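Local coordinates for protein 3-dehydroquinate dehydratase (Enterococcus faecalis, PDB 4PH6) that catalyses the cis-dehydration of 3-dehydroquinate to 3-dehydroshikimate through an imine intermediate, the third step of the chorismate pathway, at residues 18-23 with 44-49; 7-12 with 77-82. One frame throughout, in Å; residues are numbered along the deposited sequence.

Contact 1: residues 18-23 with 44-49; sequences NPKIVV and DCDLVE
The Asp46 carboxylate meets Lys20 over one face and Ile21 at its OD2 end. Lys20 CD sits above that face, 3.8 Å from Asp46 OD2. CB and CG1 of Ile21 lie beyond OD2, on the other side of the carboxylate plane. Ile21 N approaches OD2 on its anti side, 16° out of plane, and forms a 2.8 Å hydrogen bond. Asp46 CG stands beside its own backbone N (chi1 -60°), which turns OD2 toward Ile21 N. OD2 also takes a salt bridge from Arg246, so two donors grip it. Ile21 O is gripped twice as well: Asp46 N donates to it at 2.8 Å and Leu47 N at 2.9 Å. Parallel pairing then continues, with Val23 N bonded to Leu47 O and Glu49 N to Val23 O. These are neighbouring strands of the (beta/alpha)8 barrel, joined through helix 30-40 in a beta-alpha-beta crossover. Val22 and Leu47 point to one face of the sheet, where Val22 CG2 lies 3.7 Å from Leu47 CD2. On the other face, Val23 CG1 packs against Cys45 SG at 3.5 Å and Val48 CG2 at 3.9 Å, and helix 242-251 lies over Val23 and Cys45. Val22 CG1 rests on Glu49 CB. Glu49 is a predicted 3-dehydroquinate-binding residue. Its OE1 bonds to Thr83, and its side chain lies near Arg85 and the probable Schiff-base residue Lys173.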
ATOM      1  N   ASN A  18     -14.132  -4.116  -6.369  1.00 10.69           N
ATOM      2  CA  ASN A  18     -12.785  -4.558  -6.053  1.00 12.43           C
ATOM      3  C   ASN A  18     -12.075  -5.185  -7.249  1.00 16.14           C
ATOM      4  O   ASN A  18     -12.724  -5.799  -8.098  1.00 17.67           O
ATOM      5  CB  ASN A  18     -12.831  -5.560  -4.904  1.00 12.50           C
ATOM      6  CG  ASN A  18     -13.143  -4.906  -3.585  1.00 18.59           C
ATOM      7  OD1 ASN A  18     -13.455  -3.716  -3.534  1.00 27.27           O
ATOM      8  ND2 ASN A  18     -13.079  -5.679  -2.505  1.00 21.78           N
ATOM      9  N   PRO A  19     -10.739  -5.036  -7.307  1.00 15.91           N
ATOM     10  CA  PRO A  19      -9.885  -5.653  -8.323  1.00 14.25           C
ATOM     11  C   PRO A  19     -10.112  -7.152  -8.415  1.00 14.52           C
ATOM     12  O   PRO A  19     -10.095  -7.843  -7.387  1.00  9.51           O
ATOM     13  CB  PRO A  19      -8.466  -5.363  -7.818  1.00 15.19           C
ATOM     14  CG  PRO A  19      -8.606  -4.161  -6.964  1.00 13.80           C
ATOM     15  CD  PRO A  19      -9.958  -4.230  -6.345  1.00 12.17           C
ATOM     16  N   LYS A  20     -10.291  -7.653  -9.631  1.00  9.83           N
ATOM     17  CA  LYS A  20     -10.552  -9.067  -9.810  1.00  9.75           C
ATOM     18  C   LYS A  20      -9.238  -9.815  -9.750  1.00 11.54           C
ATOM     19  O   LYS A  20      -8.201  -9.298 -10.179  1.00 14.72           O
ATOM     20  CB  LYS A  20     -11.289  -9.319 -11.127  1.00 10.10           C
ATOM     21  CG  LYS A  20     -12.592  -8.521 -11.238  1.00 10.49           C
ATOM     22  CD  LYS A  20     -13.494  -8.776 -10.027  1.00 10.44           C
ATOM     23  CE  LYS A  20     -14.834  -8.035 -10.107  1.00 11.34           C
ATOM     24  NZ  LYS A  20     -14.705  -6.568  -9.939  1.00 13.29           N
ATOM     25  N   ILE A  21      -9.280 -11.020  -9.198  1.00  9.34           N
ATOM     26  CA  ILE A  21      -8.063 -11.772  -8.966  1.00  9.16           C
ATOM     27  C   ILE A  21      -7.804 -12.798 -10.057  1.00 12.68           C
ATOM     28  O   ILE A  21      -8.695 -13.568 -10.435  1.00 12.20           O
ATOM     29  CB  ILE A  21      -8.087 -12.476  -7.598  1.00  9.06           C
ATOM     30  CG1 ILE A  21      -8.380 -11.461  -6.486  1.00  9.06           C
ATOM     31  CG2 ILE A  21      -6.787 -13.181  -7.344  1.00  8.98           C
ATOM     32  CD1 ILE A  21      -8.240 -12.027  -5.082  1.00  9.06           C
ATOM     33  N   VAL A  22      -6.561 -12.780 -10.536  1.00  9.18           N
ATOM     34  CA  VAL A  22      -6.066 -13.626 -11.606  1.00 10.04           C
ATOM     35  C   VAL A  22      -5.003 -14.577 -11.086  1.00 13.77           C
ATOM     36  O   VAL A  22      -3.988 -14.136 -10.545  1.00 16.15           O
ATOM     37  CB  VAL A  22      -5.420 -12.795 -12.747  1.00 16.68           C
ATOM     38  CG1 VAL A  22      -5.054 -13.693 -13.932  1.00  9.64           C
ATOM     39  CG2 VAL A  22      -6.330 -11.649 -13.171  1.00  9.65           C
ATOM     40  N   VAL A  23      -5.210 -15.874 -11.265  1.00  9.23           N
ATOM     41  CA  VAL A  23      -4.168 -16.829 -10.942  1.00  9.22           C
ATOM     42  C   VAL A  23      -3.572 -17.355 -12.242  1.00 15.81           C
ATOM     43  O   VAL A  23      -4.310 -17.739 -13.162  1.00  9.54           O
ATOM     44  CB  VAL A  23      -4.691 -18.002 -10.050  1.00 10.34           C
ATOM     45  CG1 VAL A  23      -5.841 -18.757 -10.718  1.00 10.89           C
ATOM     46  CG2 VAL A  23      -3.562 -18.963  -9.704  1.00  9.34           C
ATOM     47  N   ASP A  44      -9.703 -19.056  -4.392  1.00 10.16           N
ATOM     48  CA  ASP A  44     -10.443 -17.812  -4.189  1.00 12.99           C
ATOM     49  C   ASP A  44      -9.997 -16.744  -5.197  1.00 11.84           C
ATOM     50  O   ASP A  44      -9.423 -15.730  -4.826  1.00 16.87           O
ATOM     51  CB  ASP A  44     -10.264 -17.333  -2.744  1.00 10.43           C
ATOM     52  CG  ASP A  44     -11.219 -16.200  -2.365  1.00 25.62           C
ATOM     53  OD1 ASP A  44     -11.042 -15.629  -1.261  1.00 34.68           O
ATOM     54  OD2 ASP A  44     -12.134 -15.869  -3.153  1.00 18.52           O
ATOM     55  N   CYS A  45     -10.269 -16.999  -6.471  1.00  8.46           N
ATOM     56  CA  CYS A  45      -9.864 -16.113  -7.557  1.00 11.16           C
ATOM     57  C   CYS A  45     -11.020 -15.934  -8.526  1.00 12.93           C
ATOM     58  O   CYS A  45     -12.023 -16.648  -8.442  1.00 15.63           O
ATOM     59  CB  CYS A  45      -8.645 -16.667  -8.296  1.00  7.65           C
ATOM     60  SG  CYS A  45      -8.939 -18.216  -9.196  1.00  7.22           S
ATOM     61  N   ASP A  46     -10.872 -15.002  -9.460  1.00  7.35           N
ATOM     62  CA  ASP A  46     -11.960 -14.683 -10.360  1.00  7.10           C
ATOM     63  C   ASP A  46     -11.681 -15.175 -11.768  1.00  7.99           C
ATOM     64  O   ASP A  46     -12.601 -15.572 -12.492  1.00 11.07           O
ATOM     65  CB  ASP A  46     -12.212 -13.185 -10.347  1.00  9.61           C
ATOM     66  CG  ASP A  46     -12.584 -12.687  -8.973  1.00 12.58           C
ATOM     67  OD1 ASP A  46     -13.544 -13.236  -8.402  1.00 15.44           O
ATOM     68  OD2 ASP A  46     -11.889 -11.799  -8.445  1.00  9.89           O
ATOM     69  N   LEU A  47     -10.416 -15.150 -12.164  1.00  6.64           N
ATOM     70  CA  LEU A  47     -10.065 -15.728 -13.440  1.00  8.34           C
ATOM     71  C   LEU A  47      -8.694 -16.378 -13.429  1.00  9.90           C
ATOM     72  O   LEU A  47      -7.986 -16.339 -12.431  1.00  6.23           O
ATOM     73  CB  LEU A  47     -10.166 -14.683 -14.568  1.00  5.62           C
ATOM     74  CG  LEU A  47      -9.432 -13.347 -14.635  1.00 10.52           C
ATOM     75  CD1 LEU A  47      -9.597 -12.763 -16.042  1.00  8.53           C
ATOM     76  CD2 LEU A  47      -9.965 -12.374 -13.592  1.00 19.25           C
ATOM     77  N   VAL A  48      -8.359 -16.998 -14.556  1.00  7.01           N
ATOM     78  CA  VAL A  48      -7.183 -17.843 -14.694  1.00  7.42           C
ATOM     79  C   VAL A  48      -6.379 -17.434 -15.918  1.00  8.68           C
ATOM     80  O   VAL A  48      -6.939 -17.293 -17.005  1.00  9.65           O
ATOM     81  CB  VAL A  48      -7.579 -19.329 -14.838  1.00  5.96           C
ATOM     82  CG1 VAL A  48      -6.372 -20.174 -15.199  1.00  5.95           C
ATOM     83  CG2 VAL A  48      -8.257 -19.817 -13.566  1.00  5.95           C
ATOM     84  N   GLU A  49      -5.074 -17.242 -15.750  1.00  6.86           N
ATOM     85  CA  GLU A  49      -4.208 -16.982 -16.886  1.00  6.03           C
ATOM     86  C   GLU A  49      -3.329 -18.192 -17.163  1.00 13.73           C
ATOM     87  O   GLU A  49      -2.502 -18.576 -16.338  1.00  9.24           O
ATOM     88  CB  GLU A  49      -3.337 -15.744 -16.651  1.00  6.35           C
ATOM     89  CG  GLU A  49      -2.356 -15.481 -17.785  1.00  6.58           C
ATOM     90  CD  GLU A  49      -1.288 -14.437 -17.435  1.00 16.98           C
ATOM     91  OE1 GLU A  49      -1.130 -13.466 -18.216  1.00  7.66           O
ATOM     92  OE2 GLU A  49      -0.609 -14.596 -16.386  1.00  7.96           O
TER

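Contact 2: residues 7-12 with 77-82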
ATOM      1  N   VAL A   7     -15.375  -4.068 -18.305  1.00 13.99           N
ATOM      2  CA  VAL A   7     -15.377  -5.213 -19.210  1.00 14.36           C
ATOM      3  C   VAL A   7     -15.971  -6.418 -18.501  1.00 15.13           C
ATOM      4  O   VAL A   7     -15.434  -6.883 -17.494  1.00 20.02           O
ATOM      5  CB  VAL A   7     -13.953  -5.527 -19.718  1.00 14.55           C
ATOM      6  CG1 VAL A   7     -13.918  -6.860 -20.447  1.00 13.53           C
ATOM      7  CG2 VAL A   7     -13.445  -4.379 -20.609  1.00 13.39           C
ATOM      8  N   ILE A   8     -17.093  -6.913 -19.011  1.00 11.68           N
ATOM      9  CA  ILE A   8     -17.791  -7.996 -18.346  1.00 11.76           C
ATOM     10  C   ILE A   8     -17.600  -9.308 -19.097  1.00 11.58           C
ATOM     11  O   ILE A   8     -17.948  -9.427 -20.258  1.00 13.92           O
ATOM     12  CB  ILE A   8     -19.287  -7.657 -18.183  1.00 16.55           C
ATOM     13  CG1 ILE A   8     -19.431  -6.307 -17.478  1.00 12.84           C
ATOM     14  CG2 ILE A   8     -20.037  -8.745 -17.404  1.00 12.76           C
ATOM     15  CD1 ILE A   8     -20.871  -5.890 -17.231  1.00 13.82           C
ATOM     16  N   VAL A   9     -17.018 -10.286 -18.412  1.00 16.11           N
ATOM     17  CA  VAL A   9     -16.781 -11.616 -18.971  1.00 17.17           C
ATOM     18  C   VAL A   9     -17.183 -12.731 -17.986  1.00 17.57           C
ATOM     19  O   VAL A   9     -16.623 -12.845 -16.883  1.00 10.83           O
ATOM     20  CB  VAL A   9     -15.297 -11.783 -19.409  1.00 11.94           C
ATOM     21  CG1 VAL A   9     -14.368 -11.210 -18.382  1.00 15.00           C
ATOM     22  CG2 VAL A   9     -14.968 -13.242 -19.664  1.00 11.28           C
ATOM     23  N   LYS A  10     -18.154 -13.547 -18.410  1.00 11.40           N
ATOM     24  CA  LYS A  10     -18.727 -14.614 -17.583  1.00 11.58           C
ATOM     25  C   LYS A  10     -19.113 -14.089 -16.200  1.00 13.70           C
ATOM     26  O   LYS A  10     -18.715 -14.637 -15.172  1.00 11.70           O
ATOM     27  CB  LYS A  10     -17.761 -15.794 -17.469  1.00 11.21           C
ATOM     28  CG  LYS A  10     -17.594 -16.526 -18.790  1.00 20.41           C
ATOM     29  CD  LYS A  10     -16.712 -17.777 -18.711  1.00 16.27           C
ATOM     30  CE  LYS A  10     -16.711 -18.466 -20.070  1.00 11.56           C
ATOM     31  NZ  LYS A  10     -15.653 -19.497 -20.222  1.00 11.01           N
ATOM     32  N   ASN A  11     -19.877 -12.997 -16.221  1.00 12.95           N
ATOM     33  CA  ASN A  11     -20.401 -12.317 -15.043  1.00 12.69           C
ATOM     34  C   ASN A  11     -19.329 -11.630 -14.196  1.00 13.89           C
ATOM     35  O   ASN A  11     -19.655 -10.968 -13.216  1.00 17.38           O
ATOM     36  CB  ASN A  11     -21.221 -13.297 -14.192  1.00 13.14           C
ATOM     37  CG  ASN A  11     -22.582 -13.597 -14.807  1.00 25.63           C
ATOM     38  OD1 ASN A  11     -22.903 -13.124 -15.907  1.00 20.22           O
ATOM     39  ND2 ASN A  11     -23.383 -14.404 -14.110  1.00 24.57           N
ATOM     40  N   VAL A  12     -18.059 -11.762 -14.569  1.00 16.62           N
ATOM     41  CA  VAL A  12     -16.996 -11.059 -13.849  1.00 11.23           C
ATOM     42  C   VAL A  12     -16.855  -9.623 -14.375  1.00 11.19           C
ATOM     43  O   VAL A  12     -16.499  -9.407 -15.536  1.00 10.98           O
ATOM     44  CB  VAL A  12     -15.627 -11.791 -13.956  1.00 10.71           C
ATOM     45  CG1 VAL A  12     -14.502 -10.943 -13.319  1.00 10.46           C
ATOM     46  CG2 VAL A  12     -15.694 -13.159 -13.289  1.00 10.85           C
ATOM     47  N   GLN A  77     -16.330 -22.129 -15.023  1.00 19.16           N
ATOM     48  CA  GLN A  77     -16.899 -20.932 -15.649  1.00 16.81           C
ATOM     49  C   GLN A  77     -16.158 -19.652 -15.232  1.00 10.17           C
ATOM     50  O   GLN A  77     -16.708 -18.554 -15.310  1.00  8.15           O
ATOM     51  CB  GLN A  77     -18.405 -20.836 -15.348  1.00  7.02           C
ATOM     52  CG  GLN A  77     -19.219 -19.944 -16.296  1.00  9.00           C
ATOM     53  CD  GLN A  77     -19.193 -20.369 -17.778  1.00  9.55           C
ATOM     54  OE1 GLN A  77     -18.731 -21.448 -18.136  1.00  9.75           O
ATOM     55  NE2 GLN A  77     -19.693 -19.495 -18.639  1.00  7.83           N
ATOM     56  N   LYS A  78     -14.902 -19.801 -14.815  1.00  5.39           N
ATOM     57  CA  LYS A  78     -14.005 -18.656 -14.660  1.00  4.76           C
ATOM     58  C   LYS A  78     -13.370 -18.289 -16.008  1.00 15.30           C
ATOM     59  O   LYS A  78     -12.932 -19.169 -16.752  1.00 12.04           O
ATOM     60  CB  LYS A  78     -12.899 -18.945 -13.643  1.00  4.51           C
ATOM     61  CG  LYS A  78     -13.340 -19.060 -12.196  1.00  4.53           C
ATOM     62  CD  LYS A  78     -12.117 -18.978 -11.263  1.00  4.28           C
ATOM     63  CE  LYS A  78     -12.480 -19.297  -9.823  1.00  4.48           C
ATOM     64  NZ  LYS A  78     -12.983 -20.668  -9.689  1.00  5.03           N
ATOM     65  N   PRO A  79     -13.305 -16.989 -16.312  1.00  4.42           N
ATOM     66  CA  PRO A  79     -12.706 -16.545 -17.576  1.00  9.90           C
ATOM     67  C   PRO A  79     -11.304 -17.077 -17.753  1.00  4.44           C
ATOM     68  O   PRO A  79     -10.535 -17.135 -16.794  1.00  9.96           O
ATOM     69  CB  PRO A  79     -12.693 -15.019 -17.451  1.00 11.01           C
ATOM     70  CG  PRO A  79     -13.840 -14.721 -16.478  1.00  9.78           C
ATOM     71  CD  PRO A  79     -13.835 -15.873 -15.507  1.00  4.13           C
ATOM     72  N   LEU A  80     -10.993 -17.482 -18.975  1.00  7.09           N
ATOM     73  CA  LEU A  80      -9.671 -17.964 -19.318  1.00  5.75           C
ATOM     74  C   LEU A  80      -8.929 -16.950 -20.189  1.00  6.05           C
ATOM     75  O   LEU A  80      -9.295 -16.702 -21.343  1.00  5.23           O
ATOM     76  CB  LEU A  80      -9.756 -19.312 -20.031  1.00  5.53           C
ATOM     77  CG  LEU A  80      -8.406 -19.801 -20.567  1.00 10.17           C
ATOM     78  CD1 LEU A  80      -7.369 -19.881 -19.422  1.00 10.99           C
ATOM     79  CD2 LEU A  80      -8.531 -21.140 -21.266  1.00  6.51           C
ATOM     80  N   LEU A  81      -7.892 -16.374 -19.594  1.00  4.49           N
ATOM     81  CA  LEU A  81      -6.927 -15.529 -20.281  1.00  9.84           C
ATOM     82  C   LEU A  81      -5.751 -16.369 -20.778  1.00  8.82           C
ATOM     83  O   LEU A  81      -5.159 -17.148 -20.011  1.00  4.80           O
ATOM     84  CB  LEU A  81      -6.429 -14.419 -19.338  1.00  4.17           C
ATOM     85  CG  LEU A  81      -5.241 -13.545 -19.744  1.00 13.94           C
ATOM     86  CD1 LEU A  81      -5.532 -12.710 -21.007  1.00  4.63           C
ATOM     87  CD2 LEU A  81      -4.797 -12.621 -18.567  1.00  4.04           C
ATOM     88  N   LEU A  82      -5.415 -16.210 -22.056  1.00  5.29           N
ATOM     89  CA  LEU A  82      -4.261 -16.890 -22.636  1.00  5.69           C
ATOM     90  C   LEU A  82      -3.173 -15.865 -22.931  1.00  6.67           C
ATOM     91  O   LEU A  82      -3.438 -14.794 -23.489  1.00 11.11           O
ATOM     92  CB  LEU A  82      -4.655 -17.651 -23.905  1.00  6.37           C
ATOM     93  CG  LEU A  82      -5.587 -18.862 -23.720  1.00 12.72           C
ATOM     94  CD1 LEU A  82      -5.741 -19.652 -25.014  1.00 10.72           C
ATOM     95  CD2 LEU A  82      -5.093 -19.773 -22.621  1.00  6.38           C
TER
HETATM   96  O   HOH W   1     -14.957 -20.718 -18.150  1.00  1.65           O
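Lys10 reaches out of its hairpin turn and runs across Gln77. Its CB lies 3.7 Å from Gln77 O and at the margin of the Pro79 ring. From CG onward the chain is extended and passes over one face of the Gln77 amide, nearly at a right angle to that side chain. CG is close to NE2, and CD comes nearest, 3.4 Å from Gln77 NE2. CE is still over the amide, 3.5 Å from the same NE2. At the tip, NZ lies unusually close to a water that bonds to Lys78 O at 2.9 Å, so this bridge is doubtful in detail. NZ also forms a salt bridge with Asp114, whose OD2 accepts Leu80 N as well. Lys10 and Asn11 are the two central residues of a type I' turn, which links strands 7-9 and 12-14 in a tight beta hairpin. In type I dehydroquinases such an N-terminal hairpin closes the N-terminal end of the barrel. Here Val9 and Val12 sit on Pro79, just before strand 80-83. Val9 CG2 is 3.6 Å from Pro79 CB, and Val12 CG2 is 4.0 Å from Pro79 CD. Val9 O accepts Val12 N within the turn and also lies 3.4 Å from Pro79 CG. No direct hydrogen bond joins the two segments. The hold is van der Waals contact, valines on Pro79 and lysine methylenes on the Gln77 amide, with the lysine charge probably balanced by Asp114.

How the contacts relate
From the N terminus, the turn of hairpin 7-14 comes first and later meets residues 77-82, so contact 2 closes a long loop of chain. Contact 1 falls wholly within that loop. It closes a shorter one, in which strand 20-25 leads through helix 30-40 to strand 47-51. Helix 61-73 then carries the chain on to strand 80-83. The contacts nest and do not cross. Strand 47-51 lies between strands 20-25 and 80-83, and Val48 probably bonds through its N to Pro79 O and through its O to Leu81 N. Contact 1 thus joins two barrel strands, while contact 2 fastens the hairpin to the start of the next strand.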